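PDB 2D2E: SufC protein from Thermus thermophilus, which binds and hydrolyses ATP as a cytoplasmic ABC-type ATPase of the Suf system, probably serving iron-sulfur cluster assembly. Local coordinates for residues T17-V25 with H215-V223; T163-L174 with F194-I205. One frame throughout, in Å; residues are numbered along the deposited sequence.

Interaction 1: T17-V25 with H215-V223; sequences TILKGVNLV and HVMMDGRVV
The carbonyl oxygen of Lys20 is gripped side-on by two nitrogens of Arg221, NE at 3.0 Å and NH2 at 2.9 Å from Lys20 O. Arg221 belongs to a β-hairpin, strands 215-218 and 221-223 joined by a type I' turn from Met218 to Arg221, which packs against strand 17-25 of the antiparallel sheet in this ABC ATPase domain. Both bonds are well bent, and the oxygen sits 21-22° out of the guanidinium plane; the bend of the arginine chain at chi3 (53°) folds the group back onto the carbonyl. The one direct backbone bond, Lys20 N to Gly220 O, is short at 2.7 Å and fairly straight. Gly220 lies so close to the strand that a CB would clash with Ile18 O. Further along, a water joins the two sheets, donating to Gly21 O and accepting from Asn23 N and Val222 N. Leu19 CD2 meets Met217 SD, and the Met217 side chain also reaches the P-loop. At the far end a second water, in the His215 ring plane, bridges His215 ND1 and Asn23 O; NE2 bonds His32, while Leu24 CG sits over one ring face, 3.7 Å from the centroid.

Interaction 2: T163-L174 with F194-I205; sequences TYAVLDETDSGL and FGALVITHYQRI
A β-α-β crossover brings strands 164-168 and 195-199 side by side in parallel beside the nucleotide site, with helix 176-189 as the connection. Six backbone bonds alternate between them, from Gly195 N to Thr163 O (2.9 Å) through to Glu169 N to Ile199 O (2.9 Å). Gly195 has no CB, which would collide with the Tyr164 ring. On the sheet face that bears Val166 and Asp168, Val166 CG1 meets Ile199 CD1 at 3.6 Å, and Ile199 CG2 lies 3.8 Å from Asp168 CG. With its CG trans to the backbone N (chi1 -173°), Asp168 places OD2 where Thr170 N donates to it (3.0 Å), closing an Asx turn, and Thr170 OG1 adds a second bond on the syn lone pair. OD1 is hydrogen-bonded to Ser43 OG; Ser43 binds magnesium in another structure of this protein. An alanine at Asp168 would probably leave Thr170 N and OG1 without this acceptor and Ser43 OG without its mate. In Glu169, chi1 (-52°) sets CG against Ile205 CD1, and a bend at chi2 turns the carboxylate, whose OE2 forms a salt bridge with Lys150 NZ. Beyond the strands, Leu174 CG sits over one face of the Tyr202 ring, 4.0 Å from its centroid. Asp168 ending a largely apolar strand, followed by Glu169, next to the P-loop, is consistent with the Walker B motif of ABC ATPases.

How the interactions relate
The two contacts illustrate how one ATPase domain uses different chemistry within a sheet and between sheets. Interaction 2, its centre about 6 Å from that of the chain, in the interior, is an in-sheet pairing: regular parallel backbone bonds and mostly apolar side chains, with Asp168 at the strand end. Interaction 1, its centre about 17 Å out, nearer the surface, joins the antiparallel sheet to the hairpin at the opposite edge of the mixed sheet from strand 164-168; it combines one direct backbone bond, an arginine and bridging waters with Leu19-Met217 packing and a Leu24-His215 CH-pi contact. Leu24 CD2 and Leu197 CD1 touch at 4.1 Å. Both contacts border the nucleotide site, through Met217 near Gly41 and Asp168 near Ser43.

Interaction 1: T17-V25 with H215-V223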
loop_
_atom_site.group_PDB
_atom_site.type_symbol
_atom_site.label_atom_id
_atom_site.label_comp_id
_atom_site.label_asym_id
_atom_site.label_seq_id
_atom_site.Cartn_x
_atom_site.Cartn_y
_atom_site.Cartn_z
ATOM N N THR A 17 10.603 2.507 21.584
ATOM C CA THR A 17 9.540 1.600 21.133
ATOM C C THR A 17 8.376 2.355 20.510
ATOM O O THR A 17 7.726 3.173 21.176
ATOM C CB THR A 17 8.989 0.751 22.293
ATOM O OG1 THR A 17 10.064 0.051 22.930
ATOM C CG2 THR A 17 7.986 -0.277 21.774
ATOM N N ILE A 18 8.111 2.089 19.232
ATOM C CA ILE A 18 7.008 2.758 18.558
ATOM C C ILE A 18 5.814 1.836 18.323
ATOM O O ILE A 18 4.675 2.274 18.461
ATOM C CB ILE A 18 7.446 3.413 17.215
ATOM C CG1 ILE A 18 7.900 2.353 16.211
ATOM C CG2 ILE A 18 8.548 4.438 17.479
ATOM C CD1 ILE A 18 9.248 1.773 16.482
ATOM N N LEU A 19 6.054 0.572 17.972
ATOM C CA LEU A 19 4.936 -0.368 17.786
ATOM C C LEU A 19 4.860 -1.235 19.037
ATOM O O LEU A 19 5.857 -1.841 19.463
ATOM C CB LEU A 19 5.095 -1.236 16.539
ATOM C CG LEU A 19 5.131 -0.503 15.193
ATOM C CD1 LEU A 19 5.101 -1.527 14.050
ATOM C CD2 LEU A 19 3.939 0.457 15.091
ATOM N N LYS A 20 3.675 -1.266 19.630
ATOM C CA LYS A 20 3.475 -1.964 20.886
ATOM C C LYS A 20 2.469 -3.091 20.846
ATOM O O LYS A 20 1.463 -3.054 21.546
ATOM C CB LYS A 20 3.090 -0.925 21.952
ATOM C CG LYS A 20 4.190 0.117 22.190
ATOM C CD LYS A 20 3.705 1.293 23.045
ATOM C CE LYS A 20 4.839 2.271 23.288
ATOM N NZ LYS A 20 4.350 3.534 23.926
ATOM N N GLY A 21 2.756 -4.100 20.018
ATOM C CA GLY A 21 1.884 -5.260 19.921
ATOM C C GLY A 21 0.771 -5.102 18.903
ATOM O O GLY A 21 -0.406 -5.144 19.244
ATOM N N VAL A 22 1.173 -4.917 17.652
ATOM C CA VAL A 22 0.243 -4.729 16.547
ATOM C C VAL A 22 -0.324 -6.068 16.093
ATOM O O VAL A 22 0.426 -7.001 15.842
ATOM C CB VAL A 22 0.955 -4.081 15.343
ATOM C CG1 VAL A 22 -0.026 -3.965 14.153
ATOM C CG2 VAL A 22 1.457 -2.688 15.713
ATOM N N ASN A 23 -1.646 -6.157 16.045
ATOM C CA ASN A 23 -2.327 -7.358 15.552
ATOM C C ASN A 23 -3.284 -6.839 14.489
ATOM O O ASN A 23 -4.190 -6.077 14.796
ATOM C CB ASN A 23 -3.087 -8.044 16.678
ATOM C CG ASN A 23 -2.147 -8.699 17.661
ATOM O OD1 ASN A 23 -1.373 -9.579 17.288
ATOM N ND2 ASN A 23 -2.184 -8.251 18.913
ATOM N N LEU A 24 -3.066 -7.244 13.238
ATOM C CA LEU A 24 -3.881 -6.757 12.133
ATOM C C LEU A 24 -3.903 -7.814 11.043
ATOM O O LEU A 24 -2.858 -8.188 10.539
ATOM C CB LEU A 24 -3.263 -5.451 11.588
ATOM C CG LEU A 24 -4.138 -4.519 10.725
ATOM C CD1 LEU A 24 -3.499 -3.139 10.655
ATOM C CD2 LEU A 24 -4.306 -5.082 9.328
ATOM N N VAL A 25 -5.096 -8.286 10.687
ATOM C CA VAL A 25 -5.248 -9.306 9.638
ATOM C C VAL A 25 -6.047 -8.789 8.448
ATOM O O VAL A 25 -7.136 -8.253 8.636
ATOM C CB VAL A 25 -6.009 -10.553 10.184
ATOM C CG1 VAL A 25 -6.277 -11.540 9.069
ATOM C CG2 VAL A 25 -5.179 -11.241 11.251
ATOM N N HIS A 215 -9.264 -0.388 10.870
ATOM C CA HIS A 215 -8.458 -0.608 12.090
ATOM C C HIS A 215 -7.967 0.775 12.502
ATOM O O HIS A 215 -7.578 1.556 11.641
ATOM C CB HIS A 215 -7.225 -1.460 11.779
ATOM C CG HIS A 215 -7.533 -2.746 11.088
ATOM N ND1 HIS A 215 -7.609 -3.957 11.749
ATOM C CD2 HIS A 215 -7.786 -3.012 9.783
ATOM C CE1 HIS A 215 -7.896 -4.914 10.883
ATOM N NE2 HIS A 215 -8.009 -4.367 9.683
ATOM N N VAL A 216 -7.990 1.085 13.802
ATOM C CA VAL A 216 -7.498 2.393 14.241
ATOM C C VAL A 216 -6.336 2.192 15.207
ATOM O O VAL A 216 -6.454 1.453 16.203
ATOM C CB VAL A 216 -8.573 3.227 14.950
ATOM C CG1 VAL A 216 -8.018 4.647 15.205
ATOM C CG2 VAL A 216 -9.826 3.301 14.108
ATOM N N MET A 217 -5.213 2.844 14.909
ATOM C CA MET A 217 -4.019 2.710 15.733
ATOM C C MET A 217 -3.684 3.923 16.581
ATOM O O MET A 217 -3.570 5.039 16.070
ATOM C CB MET A 217 -2.803 2.358 14.840
ATOM C CG MET A 217 -1.506 2.062 15.607
ATOM S SD MET A 217 -0.158 1.355 14.585
ATOM C CE MET A 217 -1.013 0.240 13.618
ATOM N N MET A 218 -3.545 3.695 17.884
ATOM C CA MET A 218 -3.152 4.741 18.816
ATOM C C MET A 218 -2.137 4.134 19.762
ATOM O O MET A 218 -2.244 2.960 20.154
ATOM C CB MET A 218 -4.341 5.237 19.616
ATOM C CG MET A 218 -5.409 5.887 18.756
ATOM S SD MET A 218 -6.713 6.471 19.845
ATOM C CE MET A 218 -7.897 6.965 18.690
ATOM N N ASP A 219 -1.158 4.946 20.126
ATOM C CA ASP A 219 -0.097 4.506 21.034
ATOM C C ASP A 219 0.525 3.175 20.598
ATOM O O ASP A 219 0.718 2.267 21.404
ATOM C CB ASP A 219 -0.638 4.415 22.471
ATOM C CG ASP A 219 -1.072 5.776 23.020
ATOM O OD1 ASP A 219 -0.286 6.738 22.921
ATOM O OD2 ASP A 219 -2.192 5.885 23.557
ATOM N N GLY A 220 0.808 3.059 19.305
ATOM C CA GLY A 220 1.465 1.867 18.793
ATOM C C GLY A 220 0.707 0.559 18.689
ATOM O O GLY A 220 1.326 -0.472 18.458
ATOM N N ARG A 221 -0.613 0.574 18.849
ATOM C CA ARG A 221 -1.389 -0.653 18.734
ATOM C C ARG A 221 -2.786 -0.361 18.199
ATOM O O ARG A 221 -3.215 0.792 18.154
ATOM C CB ARG A 221 -1.479 -1.382 20.083
ATOM C CG ARG A 221 -2.165 -0.631 21.192
ATOM C CD ARG A 221 -2.351 -1.557 22.394
ATOM N NE ARG A 221 -1.094 -2.184 22.797
ATOM C CZ ARG A 221 -0.975 -3.086 23.769
ATOM N NH1 ARG A 221 -2.044 -3.482 24.452
ATOM N NH2 ARG A 221 0.217 -3.592 24.068
ATOM N N VAL A 222 -3.470 -1.406 17.747
ATOM C CA VAL A 222 -4.812 -1.254 17.221
ATOM C C VAL A 222 -5.751 -1.248 18.424
ATOM O O VAL A 222 -5.840 -2.231 19.157
ATOM C CB VAL A 222 -5.180 -2.421 16.285
ATOM C CG1 VAL A 222 -6.630 -2.277 15.842
ATOM C CG2 VAL A 222 -4.234 -2.430 15.073
ATOM N N VAL A 223 -6.430 -0.129 18.628
ATOM C CA VAL A 223 -7.331 0.013 19.778
ATOM C C VAL A 223 -8.799 -0.136 19.435
ATOM O O VAL A 223 -9.650 -0.189 20.326
ATOM C CB VAL A 223 -7.112 1.368 20.479
ATOM C CG1 VAL A 223 -5.671 1.436 20.985
ATOM C CG2 VAL A 223 -7.425 2.532 19.512
HETATM O O HOH W 1 -2.717 -4.282 18.133
HETATM O O HOH W 2 -6.847 -5.406 14.084
#

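Interaction 2: T163-L174 with F194-I205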
loop_
_atom_site.group_PDB
_atom_site.type_symbol
_atom_site.label_atom_id
_atom_site.label_comp_id
_atom_site.label_asym_id
_atom_site.label_seq_id
_atom_site.Cartn_x
_atom_site.Cartn_y
_atom_site.Cartn_z
ATOM N N THR A 163 -0.032 -9.655 -4.836
ATOM C CA THR A 163 -1.121 -10.319 -4.127
ATOM C C THR A 163 -1.630 -9.420 -3.028
ATOM O O THR A 163 -2.822 -9.397 -2.756
ATOM C CB THR A 163 -0.635 -11.643 -3.525
ATOM O OG1 THR A 163 -0.194 -12.492 -4.593
ATOM C CG2 THR A 163 -1.734 -12.340 -2.762
ATOM N N TYR A 164 -0.711 -8.706 -2.371
ATOM C CA TYR A 164 -1.112 -7.771 -1.324
ATOM C C TYR A 164 -0.425 -6.432 -1.577
ATOM O O TYR A 164 0.689 -6.387 -2.080
ATOM C CB TYR A 164 -0.686 -8.249 0.067
ATOM C CG TYR A 164 -1.377 -9.513 0.509
ATOM C CD1 TYR A 164 -0.782 -10.759 0.314
ATOM C CD2 TYR A 164 -2.639 -9.460 1.093
ATOM C CE1 TYR A 164 -1.428 -11.928 0.693
ATOM C CE2 TYR A 164 -3.298 -10.629 1.473
ATOM C CZ TYR A 164 -2.679 -11.854 1.271
ATOM O OH TYR A 164 -3.335 -13.004 1.670
ATOM N N ALA A 165 -1.106 -5.349 -1.233
ATOM C CA ALA A 165 -0.524 -4.015 -1.370
ATOM C C ALA A 165 -0.852 -3.188 -0.149
ATOM O O ALA A 165 -1.996 -3.149 0.300
ATOM C CB ALA A 165 -1.064 -3.307 -2.629
ATOM N N VAL A 166 0.164 -2.501 0.358
ATOM C CA VAL A 166 0.010 -1.633 1.536
ATOM C C VAL A 166 0.268 -0.256 0.959
ATOM O O VAL A 166 1.384 0.013 0.476
ATOM C CB VAL A 166 1.064 -1.970 2.616
ATOM C CG1 VAL A 166 0.930 -0.997 3.816
ATOM C CG2 VAL A 166 0.875 -3.392 3.095
ATOM N N LEU A 167 -0.759 0.589 0.962
ATOM C CA LEU A 167 -0.666 1.928 0.371
ATOM C C LEU A 167 -0.860 3.015 1.389
ATOM O O LEU A 167 -1.971 3.212 1.889
ATOM C CB LEU A 167 -1.725 2.070 -0.712
ATOM C CG LEU A 167 -1.603 0.929 -1.721
ATOM C CD1 LEU A 167 -2.734 1.054 -2.727
ATOM C CD2 LEU A 167 -0.244 0.973 -2.408
ATOM N N ASP A 168 0.213 3.742 1.685
ATOM C CA ASP A 168 0.094 4.797 2.696
ATOM C C ASP A 168 -0.166 6.120 1.965
ATOM O O ASP A 168 0.714 6.629 1.251
ATOM C CB ASP A 168 1.372 4.840 3.535
ATOM C CG ASP A 168 1.263 5.791 4.730
ATOM O OD1 ASP A 168 2.085 5.680 5.668
ATOM O OD2 ASP A 168 0.364 6.655 4.722
ATOM N N GLU A 169 -1.388 6.649 2.130
ATOM C CA GLU A 169 -1.796 7.861 1.449
ATOM C C GLU A 169 -1.847 9.058 2.372
ATOM O O GLU A 169 -2.483 10.065 2.048
ATOM C CB GLU A 169 -3.153 7.658 0.766
ATOM C CG GLU A 169 -3.176 6.398 -0.150
ATOM C CD GLU A 169 -1.992 6.364 -1.109
ATOM O OE1 GLU A 169 -1.377 5.298 -1.289
ATOM O OE2 GLU A 169 -1.658 7.415 -1.691
ATOM N N THR A 170 -1.189 8.936 3.526
ATOM C CA THR A 170 -1.142 10.055 4.464
ATOM C C THR A 170 -0.488 11.241 3.775
ATOM O O THR A 170 -0.902 12.376 3.977
ATOM C CB THR A 170 -0.308 9.709 5.703
ATOM O OG1 THR A 170 -0.885 8.561 6.353
ATOM C CG2 THR A 170 -0.278 10.876 6.689
ATOM N N ASP A 171 0.524 10.986 2.953
ATOM C CA ASP A 171 1.214 12.098 2.305
ATOM C C ASP A 171 0.384 12.837 1.252
ATOM O O ASP A 171 0.788 13.904 0.781
ATOM C CB ASP A 171 2.554 11.605 1.736
ATOM C CG ASP A 171 2.387 10.625 0.583
ATOM O OD1 ASP A 171 1.299 10.037 0.417
ATOM O OD2 ASP A 171 3.375 10.437 -0.156
ATOM N N SER A 172 -0.788 12.300 0.902
ATOM C CA SER A 172 -1.671 12.985 -0.050
ATOM C C SER A 172 -2.621 13.967 0.639
ATOM O O SER A 172 -3.190 14.846 -0.009
ATOM C CB SER A 172 -2.505 11.983 -0.857
ATOM O OG SER A 172 -1.679 11.304 -1.788
ATOM N N GLY A 173 -2.794 13.812 1.952
ATOM C CA GLY A 173 -3.700 14.687 2.678
ATOM C C GLY A 173 -5.085 14.707 2.056
ATOM O O GLY A 173 -5.677 13.649 1.801
ATOM N N LEU A 174 -5.605 15.914 1.823
ATOM C CA LEU A 174 -6.918 16.067 1.199
ATOM C C LEU A 174 -6.831 16.441 -0.280
ATOM O O LEU A 174 -7.742 17.093 -0.818
ATOM C CB LEU A 174 -7.754 17.109 1.962
ATOM C CG LEU A 174 -8.105 16.674 3.390
ATOM C CD1 LEU A 174 -8.917 17.782 4.094
ATOM C CD2 LEU A 174 -8.915 15.363 3.330
ATOM N N PHE A 194 -6.518 -10.632 -4.378
ATOM C CA PHE A 194 -5.816 -9.416 -3.980
ATOM C C PHE A 194 -6.322 -8.913 -2.625
ATOM O O PHE A 194 -7.512 -8.951 -2.370
ATOM C CB PHE A 194 -6.097 -8.361 -5.054
ATOM C CG PHE A 194 -5.572 -6.983 -4.729
ATOM C CD1 PHE A 194 -4.225 -6.696 -4.876
ATOM C CD2 PHE A 194 -6.439 -5.977 -4.338
ATOM C CE1 PHE A 194 -3.742 -5.411 -4.645
ATOM C CE2 PHE A 194 -5.958 -4.669 -4.099
ATOM C CZ PHE A 194 -4.615 -4.401 -4.258
ATOM N N GLY A 195 -5.405 -8.479 -1.761
ATOM C CA GLY A 195 -5.800 -7.893 -0.494
ATOM C C GLY A 195 -5.049 -6.569 -0.380
ATOM O O GLY A 195 -3.931 -6.440 -0.890
ATOM N N ALA A 196 -5.647 -5.579 0.273
ATOM C CA ALA A 196 -4.966 -4.294 0.427
ATOM C C ALA A 196 -5.213 -3.655 1.789
ATOM O O ALA A 196 -6.245 -3.891 2.432
ATOM C CB ALA A 196 -5.440 -3.331 -0.651
ATOM N N LEU A 197 -4.248 -2.843 2.216
ATOM C CA LEU A 197 -4.382 -2.091 3.461
ATOM C C LEU A 197 -4.066 -0.652 3.051
ATOM O O LEU A 197 -2.959 -0.367 2.595
ATOM C CB LEU A 197 -3.359 -2.576 4.503
ATOM C CG LEU A 197 -3.410 -1.835 5.857
ATOM C CD1 LEU A 197 -4.754 -2.069 6.543
ATOM C CD2 LEU A 197 -2.271 -2.289 6.750
ATOM N N VAL A 198 -5.038 0.243 3.220
ATOM C CA VAL A 198 -4.863 1.652 2.881
ATOM C C VAL A 198 -4.649 2.369 4.213
ATOM O O VAL A 198 -5.518 2.318 5.113
ATOM C CB VAL A 198 -6.124 2.187 2.179
ATOM C CG1 VAL A 198 -5.995 3.672 1.871
ATOM C CG2 VAL A 198 -6.355 1.408 0.895
ATOM N N ILE A 199 -3.479 2.995 4.351
ATOM C CA ILE A 199 -3.122 3.712 5.577
ATOM C C ILE A 199 -3.426 5.181 5.341
ATOM O O ILE A 199 -3.021 5.750 4.332
ATOM C CB ILE A 199 -1.611 3.501 5.898
ATOM C CG1 ILE A 199 -1.366 2.002 6.065
ATOM C CG2 ILE A 199 -1.198 4.279 7.167
ATOM C CD1 ILE A 199 0.115 1.636 6.199
ATOM N N THR A 200 -4.147 5.803 6.269
ATOM C CA THR A 200 -4.516 7.191 6.066
ATOM C C THR A 200 -4.833 7.860 7.403
ATOM O O THR A 200 -5.168 7.185 8.386
ATOM C CB THR A 200 -5.778 7.229 5.144
ATOM O OG1 THR A 200 -6.143 8.574 4.842
ATOM C CG2 THR A 200 -6.956 6.559 5.829
ATOM N N HIS A 201 -4.686 9.183 7.448
ATOM C CA HIS A 201 -5.039 9.934 8.649
ATOM C C HIS A 201 -6.473 10.425 8.476
ATOM O O HIS A 201 -7.308 10.292 9.372
ATOM C CB HIS A 201 -4.113 11.149 8.828
ATOM C CG HIS A 201 -4.457 11.965 10.033
ATOM N ND1 HIS A 201 -5.042 13.209 9.954
ATOM C CD2 HIS A 201 -4.366 11.671 11.354
ATOM C CE1 HIS A 201 -5.297 13.652 11.175
ATOM N NE2 HIS A 201 -4.896 12.737 12.041
ATOM N N TYR A 202 -6.771 10.961 7.295
ATOM C CA TYR A 202 -8.118 11.459 6.983
ATOM C C TYR A 202 -9.002 10.356 6.438
ATOM O O TYR A 202 -8.545 9.457 5.741
ATOM C CB TYR A 202 -8.068 12.549 5.905
ATOM C CG TYR A 202 -7.395 13.806 6.363
ATOM C CD1 TYR A 202 -6.149 14.178 5.847
ATOM C CD2 TYR A 202 -7.989 14.625 7.316
ATOM C CE1 TYR A 202 -5.516 15.341 6.266
ATOM C CE2 TYR A 202 -7.352 15.799 7.752
ATOM C CZ TYR A 202 -6.121 16.145 7.218
ATOM O OH TYR A 202 -5.499 17.305 7.622
ATOM N N GLN A 203 -10.290 10.453 6.725
ATOM C CA GLN A 203 -11.254 9.485 6.228
ATOM C C GLN A 203 -11.568 9.668 4.729
ATOM O O GLN A 203 -12.032 8.737 4.084
ATOM C CB GLN A 203 -12.578 9.650 7.001
ATOM C CG GLN A 203 -13.709 8.694 6.582
ATOM C CD GLN A 203 -14.613 9.208 5.451
ATOM O OE1 GLN A 203 -14.547 10.363 5.043
ATOM N NE2 GLN A 203 -15.455 8.330 4.955
ATOM N N ARG A 204 -11.302 10.862 4.195
ATOM C CA ARG A 204 -11.644 11.192 2.802
ATOM C C ARG A 204 -11.516 10.104 1.745
ATOM O O ARG A 204 -12.474 9.820 1.030
ATOM C CB ARG A 204 -10.864 12.426 2.326
ATOM C CG ARG A 204 -11.422 13.044 1.030
ATOM C CD ARG A 204 -12.885 13.483 1.207
ATOM N NE ARG A 204 -13.050 14.284 2.421
ATOM C CZ ARG A 204 -12.711 15.565 2.537
ATOM N NH1 ARG A 204 -12.198 16.218 1.502
ATOM N NH2 ARG A 204 -12.852 16.182 3.703
ATOM N N ILE A 205 -10.342 9.495 1.633
ATOM C CA ILE A 205 -10.159 8.470 0.602
ATOM C C ILE A 205 -11.127 7.296 0.694
ATOM O O ILE A 205 -11.404 6.619 -0.317
ATOM C CB ILE A 205 -8.679 7.977 0.585
ATOM C CG1 ILE A 205 -8.397 7.188 -0.709
ATOM C CG2 ILE A 205 -8.387 7.116 1.822
ATOM C CD1 ILE A 205 -6.910 6.837 -0.887
HETATM O O HOH W 3 -5.049 11.121 2.767
#